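Local coordinates for protein probable porin (Pseudomonas aeruginosa, PDB 2Y0H) that probably acts as a channel-forming porin of the outer membrane, a member of the OprD family built as a closed antiparallel beta barrel, at residues G327-R332 / R336-E341; Q114-F119 / T282-N287; A97-R100 / Q105-V108. One frame throughout, in Å; residues are numbered along the deposited sequence.

Contact 1 (G327-R332 / R336-E341). With C8E ((hydroxyethyloxy)tri(ethyloxy)octane), chain L.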
loop_
_atom_site.group_PDB
_atom_site.type_symbol
_atom_site.label_atom_id
_atom_site.label_comp_id
_atom_site.label_asym_id
_atom_site.label_seq_id
_atom_site.Cartn_x
_atom_site.Cartn_y
_atom_site.Cartn_z
ATOM N N GLY A 327 -5.548 9.956 17.028
ATOM C CA GLY A 327 -4.321 10.731 16.911
ATOM C C GLY A 327 -4.347 12.060 17.660
ATOM O O GLY A 327 -5.399 12.676 17.820
ATOM N N ARG A 328 -3.179 12.514 18.102
ATOM C CA ARG A 328 -3.078 13.741 18.883
ATOM C C ARG A 328 -1.746 14.437 18.637
ATOM O O ARG A 328 -0.868 13.894 17.954
ATOM C CB ARG A 328 -3.204 13.413 20.375
ATOM C CG ARG A 328 -2.084 12.521 20.880
ATOM C CD ARG A 328 -2.329 12.034 22.308
ATOM N NE ARG A 328 -1.119 11.429 22.861
ATOM C CZ ARG A 328 -0.730 10.181 22.627
ATOM N NH1 ARG A 328 -1.464 9.395 21.841
ATOM N NH2 ARG A 328 0.396 9.721 23.167
ATOM N N ASP A 329 -1.599 15.631 19.212
ATOM C CA ASP A 329 -0.363 16.414 19.117
ATOM C C ASP A 329 -0.048 16.817 17.678
ATOM O O ASP A 329 1.118 17.015 17.321
ATOM C CB ASP A 329 0.835 15.653 19.689
ATOM C CG ASP A 329 0.680 15.316 21.165
ATOM O OD1 ASP A 329 -0.247 15.834 21.812
ATOM O OD2 ASP A 329 1.497 14.522 21.680
ATOM N N ILE A 330 -1.071 16.922 16.840
ATOM C CA ILE A 330 -0.822 17.316 15.456
ATOM C C ILE A 330 -0.408 18.785 15.391
ATOM O O ILE A 330 -1.149 19.669 15.821
ATOM C CB ILE A 330 -2.039 17.071 14.549
ATOM C CG1 ILE A 330 -2.370 15.575 14.505
ATOM C CG2 ILE A 330 -1.771 17.619 13.137
ATOM C CD1 ILE A 330 -3.683 15.275 13.838
ATOM N N ASP A 331 0.784 19.044 14.865
ATOM C CA ASP A 331 1.291 20.410 14.808
ATOM C C ASP A 331 0.516 21.254 13.803
ATOM O O ASP A 331 0.449 20.917 12.620
ATOM C CB ASP A 331 2.785 20.430 14.471
ATOM C CG ASP A 331 3.346 21.844 14.387
ATOM O OD1 ASP A 331 2.856 22.727 15.121
ATOM O OD2 ASP A 331 4.271 22.074 13.581
ATOM N N ARG A 332 -0.082 22.343 14.280
ATOM C CA ARG A 332 -0.739 23.299 13.391
ATOM C C ARG A 332 0.067 24.594 13.249
ATOM O O ARG A 332 -0.411 25.577 12.687
ATOM C CB ARG A 332 -2.170 23.591 13.849
ATOM C CG ARG A 332 -3.112 22.400 13.721
ATOM C CD ARG A 332 -4.582 22.827 13.704
ATOM N NE ARG A 332 -4.919 23.613 14.885
ATOM C CZ ARG A 332 -5.598 24.755 14.854
ATOM N NH1 ARG A 332 -6.027 25.239 13.698
ATOM N NH2 ARG A 332 -5.852 25.404 15.983
ATOM N N ARG A 336 -0.415 27.827 17.699
ATOM C CA ARG A 336 -1.783 27.329 17.694
ATOM C C ARG A 336 -1.917 26.055 18.511
ATOM O O ARG A 336 -0.925 25.387 18.828
ATOM C CB ARG A 336 -2.235 27.047 16.266
ATOM C CG ARG A 336 -1.814 28.105 15.281
ATOM C CD ARG A 336 -2.245 27.740 13.877
ATOM N NE ARG A 336 -2.160 28.890 12.984
ATOM C CZ ARG A 336 -2.304 28.828 11.663
ATOM N NH1 ARG A 336 -2.533 27.663 11.066
ATOM N NH2 ARG A 336 -2.215 29.937 10.937
ATOM N N ALA A 337 -3.156 25.723 18.848
ATOM C CA ALA A 337 -3.433 24.481 19.536
ATOM C C ALA A 337 -3.261 23.329 18.553
ATOM O O ALA A 337 -3.689 23.406 17.396
ATOM C CB ALA A 337 -4.838 24.497 20.105
ATOM N N ASP A 338 -2.619 22.267 19.024
ATOM C CA ASP A 338 -2.473 21.045 18.257
ATOM C C ASP A 338 -3.825 20.502 17.826
ATOM O O ASP A 338 -4.813 20.609 18.557
ATOM C CB ASP A 338 -1.739 19.994 19.091
ATOM C CG ASP A 338 -0.365 20.448 19.497
ATOM O OD1 ASP A 338 0.087 21.460 18.934
ATOM O OD2 ASP A 338 0.268 19.807 20.369
ATOM N N ASP A 339 -3.873 19.909 16.639
ATOM C CA ASP A 339 -5.093 19.242 16.208
ATOM C C ASP A 339 -5.083 17.823 16.769
ATOM O O ASP A 339 -4.055 17.344 17.268
ATOM C CB ASP A 339 -5.197 19.220 14.681
ATOM C CG ASP A 339 -6.631 19.076 14.188
ATOM O OD1 ASP A 339 -7.539 18.857 15.024
ATOM O OD2 ASP A 339 -6.852 19.191 12.959
ATOM N N SER A 340 -6.236 17.164 16.698
ATOM C CA SER A 340 -6.344 15.754 17.030
ATOM C C SER A 340 -7.431 15.164 16.149
ATOM O O SER A 340 -8.288 15.887 15.645
ATOM C CB SER A 340 -6.681 15.555 18.508
ATOM O OG SER A 340 -7.790 16.350 18.888
ATOM N N GLU A 341 -7.395 13.853 15.960
ATOM C CA GLU A 341 -8.305 13.209 15.029
ATOM C C GLU A 341 -8.550 11.764 15.435
ATOM O O GLU A 341 -7.751 11.165 16.162
ATOM C CB GLU A 341 -7.746 13.279 13.593
ATOM C CG GLU A 341 -6.429 12.515 13.386
ATOM C CD GLU A 341 -5.752 12.793 12.036
ATOM O OE1 GLU A 341 -6.333 13.492 11.189
ATOM O OE2 GLU A 341 -4.620 12.321 11.825
HETATM C C7 C8E L . -10.416 12.348 20.557
HETATM C C8 C8E L . -9.909 13.684 20.018
HETATM O O9 C8E L . -10.307 13.842 18.667
HETATM C C10 C8E L . -11.700 14.067 18.519
HETATM C C11 C8E L . -11.955 15.235 17.567
HETATM O O12 C8E L . -13.164 15.891 17.892
HETATM O O HOH W 1 -3.615 16.925 20.588
HETATM O O HOH W 2 0.185 23.338 16.949
#
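Gly327 and Glu341 pair at the barrel end of a hairpin, their backbones joined by two bonds: Gly327 N to Glu341 O at 2.7 Å, nearly straight at 173°, and Glu341 N back to Gly327 O. Ile330 and Asp339 form the next hydrogen-bonded pair, again with both bonds. The first strand spends one more residue than the second between these pairs, a beta bulge at Arg328 and Asp329, where Asp329 takes a positive phi. A water spans the bulge, accepting from Asp329 N and donating weakly to Asp339 O. A second water accepts from Arg332 N at 2.9 Å and lies within bonding distance of Arg336 O and Asp338 OD1.

Polar side chains close the turn. The Arg332 chain bends at its third torsion (chi3 -56°) and brings NE to Ala337 O at 2.8 Å; the oxygen lies at the edge of the guanidinium, in its plane, and NH2 adds a weak bond to it. Arg336 CB sits over one face of that guanidinium, 4.0 Å from Arg332 NH2. Asp329 OD1 and Asp338 OD2 stand 4.3 Å apart, a like-charge approach probably eased by the salt bridge of Asp329 OD2 to Lys300.

Van der Waals packing centres on Ile330, which lies alongside Asp339, CB to CB 3.8 Å, while its CD1 reaches the Glu341 carboxylate, 3.7 Å from OE2. Ser340 OG lies 3.6 Å from O9 of a bound C8E detergent.

Strands 318-330 and 339-351 meet antiparallel, at 164°. Lys300, at the start of strand 300-309, bonds to the backbone of Arg328 on one flank; on the other, Tyr373 N donates to Asp339 OD1, and Tyr373 is a cation-pi partner of Arg332. Glu341 OE1 bonds to Tyr369 of strand 361-371 and makes a salt bridge with Arg296.

Contact 2 (Q114-F119 / T282-N287)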
loop_
_atom_site.group_PDB
_atom_site.type_symbol
_atom_site.label_atom_id
_atom_site.label_comp_id
_atom_site.label_asym_id
_atom_site.label_seq_id
_atom_site.Cartn_x
_atom_site.Cartn_y
_atom_site.Cartn_z
ATOM N N GLN A 114 5.650 -3.092 -4.147
ATOM C CA GLN A 114 4.996 -3.169 -2.849
ATOM C C GLN A 114 6.081 -3.263 -1.789
ATOM O O GLN A 114 6.252 -4.304 -1.160
ATOM C CB GLN A 114 4.073 -4.387 -2.781
ATOM C CG GLN A 114 2.917 -4.320 -3.767
ATOM C CD GLN A 114 1.900 -5.426 -3.539
ATOM O OE1 GLN A 114 1.563 -6.162 -4.457
ATOM N NE2 GLN A 114 1.413 -5.548 -2.306
ATOM N N LEU A 115 6.815 -2.166 -1.611
ATOM C CA LEU A 115 8.002 -2.137 -0.769
ATOM C C LEU A 115 7.851 -1.089 0.322
ATOM O O LEU A 115 7.079 -0.139 0.178
ATOM C CB LEU A 115 9.227 -1.824 -1.623
ATOM C CG LEU A 115 9.423 -2.776 -2.804
ATOM C CD1 LEU A 115 10.475 -2.235 -3.767
ATOM C CD2 LEU A 115 9.783 -4.173 -2.302
ATOM N N PRO A 116 8.588 -1.259 1.428
ATOM C CA PRO A 116 8.417 -0.357 2.576
ATOM C C PRO A 116 8.637 1.123 2.223
ATOM O O PRO A 116 8.006 1.974 2.849
ATOM C CB PRO A 116 9.472 -0.860 3.568
ATOM C CG PRO A 116 9.657 -2.312 3.203
ATOM C CD PRO A 116 9.547 -2.342 1.703
ATOM N N VAL A 117 9.494 1.421 1.238
ATOM C CA VAL A 117 9.738 2.800 0.824
ATOM C C VAL A 117 8.969 3.233 -0.440
ATOM O O VAL A 117 9.117 4.373 -0.913
ATOM C CB VAL A 117 11.251 3.093 0.630
ATOM C CG1 VAL A 117 12.007 2.831 1.920
ATOM C CG2 VAL A 117 11.839 2.274 -0.532
ATOM N N ALA A 118 8.161 2.324 -0.984
ATOM C CA ALA A 118 7.364 2.592 -2.187
ATOM C C ALA A 118 6.309 1.500 -2.341
ATOM O O ALA A 118 6.551 0.462 -2.970
ATOM C CB ALA A 118 8.246 2.644 -3.426
ATOM N N PHE A 119 5.146 1.735 -1.742
ATOM C CA PHE A 119 4.089 0.743 -1.722
ATOM C C PHE A 119 2.924 1.305 -2.529
ATOM O O PHE A 119 2.177 2.155 -2.041
ATOM C CB PHE A 119 3.662 0.441 -0.286
ATOM C CG PHE A 119 2.981 -0.890 -0.128
ATOM C CD1 PHE A 119 1.654 -1.047 -0.484
ATOM C CD2 PHE A 119 3.677 -1.986 0.354
ATOM C CE1 PHE A 119 1.025 -2.277 -0.353
ATOM C CE2 PHE A 119 3.058 -3.216 0.489
ATOM C CZ PHE A 119 1.729 -3.360 0.138
ATOM N N THR A 282 0.867 4.394 -0.775
ATOM C CA THR A 282 0.459 3.982 0.562
ATOM C C THR A 282 1.664 4.062 1.487
ATOM O O THR A 282 2.688 3.437 1.217
ATOM C CB THR A 282 -0.052 2.529 0.535
ATOM O OG1 THR A 282 -1.046 2.392 -0.492
ATOM C CG2 THR A 282 -0.636 2.122 1.880
ATOM N N PRO A 283 1.555 4.847 2.568
ATOM C CA PRO A 283 2.628 4.886 3.567
ATOM C C PRO A 283 2.655 3.537 4.290
ATOM O O PRO A 283 1.612 3.057 4.734
ATOM C CB PRO A 283 2.175 5.989 4.538
ATOM C CG PRO A 283 0.934 6.605 3.944
ATOM C CD PRO A 283 0.370 5.608 2.992
ATOM N N TYR A 284 3.823 2.918 4.381
ATOM C CA TYR A 284 3.938 1.585 4.949
ATOM C C TYR A 284 3.967 1.662 6.488
ATOM O O TYR A 284 5.015 1.493 7.107
ATOM C CB TYR A 284 5.207 0.924 4.398
ATOM C CG TYR A 284 5.311 -0.552 4.690
ATOM C CD1 TYR A 284 4.371 -1.444 4.187
ATOM C CD2 TYR A 284 6.338 -1.052 5.484
ATOM C CE1 TYR A 284 4.461 -2.808 4.462
ATOM C CE2 TYR A 284 6.441 -2.410 5.757
ATOM C CZ TYR A 284 5.501 -3.279 5.248
ATOM O OH TYR A 284 5.600 -4.625 5.520
ATOM N N VAL A 285 2.811 1.944 7.089
ATOM C CA VAL A 285 2.731 2.257 8.511
ATOM C C VAL A 285 1.623 1.509 9.244
ATOM O O VAL A 285 0.547 1.281 8.701
ATOM C CB VAL A 285 2.543 3.772 8.754
ATOM C CG1 VAL A 285 3.657 4.564 8.071
ATOM C CG2 VAL A 285 1.164 4.240 8.288
ATOM N N ALA A 286 1.910 1.140 10.488
ATOM C CA ALA A 286 0.964 0.441 11.361
ATOM C C ALA A 286 -0.439 1.045 11.404
ATOM O O ALA A 286 -1.418 0.337 11.237
ATOM C CB ALA A 286 1.534 0.345 12.770
ATOM N N ASN A 287 -0.538 2.346 11.631
ATOM C CA ASN A 287 -1.841 2.965 11.859
ATOM C C ASN A 287 -2.520 3.530 10.607
ATOM O O ASN A 287 -3.402 4.390 10.693
ATOM C CB ASN A 287 -1.755 3.997 12.990
ATOM C CG ASN A 287 -1.581 3.335 14.353
ATOM O OD1 ASN A 287 -1.536 2.110 14.436
ATOM N ND2 ASN A 287 -1.480 4.138 15.424
HETATM O O HOH W 3 6.221 3.990 2.909
HETATM O O HOH W 4 5.156 3.869 0.184
#
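Pro116 meets Tyr284 with ring and backbone together: its CB lies 3.7 Å from Tyr284 CD2, the two side chains running side by side, and its carbonyl oxygen comes 3.4 Å from Tyr284 CB. That oxygen also accepts a hydrogen bond from a water, which in turn accepts from Tyr284 N at 3.0 Å. Pro116 is the second residue of a type I turn from Leu115 to Ala118, closed by backbone bonds in both directions between these two end residues, which sets Pro116 at the corner of the turn.

Phe119 follows the turn and does the rest. With CG anti to its own N (chi1 -158°), the ring meets Thr282 with one ortho carbon and Tyr284 with the other: CD1 is 4.1 Å from Thr282 CB and CD2 is 3.9 Å from Tyr284 CD1. The two rings are near parallel, 19° between planes, but slid apart, centroids 5.8 Å distant, so overlap is slight. Gln114 CB packs over one face of the phenyl ring. Phe119 O accepts Thr282 N at 2.9 Å, and a second water links Phe119 N to Thr282 O.

Beyond the contact Tyr284 has a cation-pi partner in Arg228. Tyr284 is the centre of an inverse gamma turn, facing the type I turn of 115-118: two turn-bearing segments meet near the centre of the chain, as expected of loops folded into the channel of a porin barrel.

Contact 3 (A97-R100 / Q105-V108)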
loop_
_atom_site.group_PDB
_atom_site.type_symbol
_atom_site.label_atom_id
_atom_site.label_comp_id
_atom_site.label_asym_id
_atom_site.label_seq_id
_atom_site.Cartn_x
_atom_site.Cartn_y
_atom_site.Cartn_z
ATOM N N ALA A 97 9.493 -5.770 -19.680
ATOM C CA ALA A 97 10.458 -6.776 -20.100
ATOM C C ALA A 97 10.937 -7.479 -18.843
ATOM O O ALA A 97 11.079 -6.838 -17.810
ATOM C CB ALA A 97 11.637 -6.117 -20.826
ATOM N N LYS A 98 11.159 -8.788 -18.915
ATOM C CA LYS A 98 11.696 -9.520 -17.770
ATOM C C LYS A 98 12.838 -10.457 -18.171
ATOM O O LYS A 98 12.750 -11.153 -19.183
ATOM C CB LYS A 98 10.593 -10.282 -17.014
ATOM C CG LYS A 98 9.786 -11.258 -17.847
ATOM C CD LYS A 98 8.505 -11.681 -17.133
ATOM C CE LYS A 98 7.737 -12.707 -17.971
ATOM N NZ LYS A 98 6.399 -13.095 -17.406
ATOM N N LEU A 99 13.910 -10.449 -17.376
ATOM C CA LEU A 99 15.014 -11.393 -17.529
ATOM C C LEU A 99 15.095 -12.241 -16.276
ATOM O O LEU A 99 14.752 -11.776 -15.188
ATOM C CB LEU A 99 16.344 -10.669 -17.699
ATOM C CG LEU A 99 16.486 -9.577 -18.763
ATOM C CD1 LEU A 99 17.914 -9.041 -18.758
ATOM C CD2 LEU A 99 16.113 -10.090 -20.133
ATOM N N ARG A 100 15.568 -13.473 -16.418
ATOM C CA ARG A 100 15.701 -14.354 -15.265
ATOM C C ARG A 100 16.941 -15.244 -15.361
ATOM O O ARG A 100 17.274 -15.760 -16.433
ATOM C CB ARG A 100 14.446 -15.203 -15.109
ATOM C CG ARG A 100 14.221 -15.729 -13.719
ATOM C CD ARG A 100 12.830 -16.331 -13.603
ATOM N NE ARG A 100 12.674 -17.471 -14.503
ATOM C CZ ARG A 100 11.613 -18.273 -14.518
ATOM N NH1 ARG A 100 10.610 -18.055 -13.671
ATOM N NH2 ARG A 100 11.558 -19.290 -15.375
ATOM N N GLN A 105 15.909 -11.870 -10.801
ATOM C CA GLN A 105 15.011 -11.404 -11.838
ATOM C C GLN A 105 15.151 -9.907 -12.046
ATOM O O GLN A 105 15.241 -9.144 -11.094
ATOM C CB GLN A 105 13.566 -11.752 -11.486
ATOM C CG GLN A 105 12.566 -11.333 -12.554
ATOM C CD GLN A 105 11.280 -12.143 -12.503
ATOM O OE1 GLN A 105 11.141 -13.053 -11.688
ATOM N NE2 GLN A 105 10.339 -11.818 -13.383
ATOM N N LEU A 106 15.189 -9.489 -13.301
ATOM C CA LEU A 106 15.141 -8.072 -13.606
ATOM C C LEU A 106 13.848 -7.769 -14.357
ATOM O O LEU A 106 13.488 -8.477 -15.301
ATOM C CB LEU A 106 16.354 -7.649 -14.434
ATOM C CG LEU A 106 16.326 -6.219 -14.985
ATOM C CD1 LEU A 106 16.425 -5.198 -13.858
ATOM C CD2 LEU A 106 17.418 -6.001 -16.025
ATOM N N GLN A 107 13.143 -6.726 -13.933
ATOM C CA GLN A 107 11.977 -6.277 -14.681
ATOM C C GLN A 107 12.198 -4.850 -15.122
ATOM O O GLN A 107 12.620 -4.025 -14.327
ATOM C CB GLN A 107 10.734 -6.336 -13.814
ATOM C CG GLN A 107 10.471 -7.691 -13.200
ATOM C CD GLN A 107 9.362 -7.629 -12.183
ATOM O OE1 GLN A 107 8.190 -7.746 -12.531
ATOM N NE2 GLN A 107 9.722 -7.414 -10.919
ATOM N N VAL A 108 11.925 -4.551 -16.385
ATOM C CA VAL A 108 12.063 -3.184 -16.860
ATOM C C VAL A 108 10.785 -2.754 -17.565
ATOM O O VAL A 108 10.397 -3.356 -18.561
ATOM C CB VAL A 108 13.270 -3.017 -17.820
ATOM C CG1 VAL A 108 13.489 -1.530 -18.138
ATOM C CG2 VAL A 108 14.531 -3.619 -17.218
HETATM O O HOH W 5 9.666 -15.431 -12.128
#
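Gln105 reaches across to both Lys98 and Arg100, and its side chain can be followed outward. CB lies 3.9 Å from Leu99 O, and CG comes closer to the same oxygen, at 3.5 Å. Held anti to the backbone N (chi1 -178°) and extended beyond CG, the chain carries the amide past the neighbouring strand, where its two ends part. NE2 rests against the aliphatic part of Lys98, 4.0 Å from CB. OE1 turns to Arg100: it lies 4.2 Å from CD and accepts a hydrogen bond, at 2.8 Å, from a water that accepts from Arg100 NH1. This water links two groups turned nearly at right angles, the amide and guanidinium planes being 84° apart.

The backbones run antiparallel, 169° between directions. Ala97 with Val108 and Leu99 with Leu106 are hydrogen-bonded pairs, each with both bonds; Leu99 N to Leu106 O measures 2.9 Å. Lys98 with Gln107 and Arg100 with Gln105 are the non-hydrogen-bonded pairs that alternate with them. Leu99 and Leu106 lie side by side on the face shared with Ala97 and Val108, CD1 to CD2 4.1 Å, and a detergent molecule touches Leu106.

Lys98 NZ leads away to a salt bridge with Asp56 and a bond to Ser44 O, and Arg100 has a cation-pi partner in Phe46. The alternation of apolar and polar residues is consistent with a lipid-facing side carrying Leu99 and Leu106 and a polar, barrel-interior side.

Contacts 1 and 3 each join two adjacent strands of the same barrel sheet, in hairpins on opposite sides of the chain's centre, about 46 Å between centres; contact 2 joins a turn to a loop near that centre, about 23 Å from each. Contact 1 is partly buried, with a bulge and many charged groups tied to neighbouring residues. Contact 3 is a surface contact of regular pairing, with a leucine pair on one face and amide, lysine and arginine on the other. Contact 2, also a surface contact, replaces strand pairing by aromatic and proline packing, one direct backbone bond and two bridging waters. None of the three touches another.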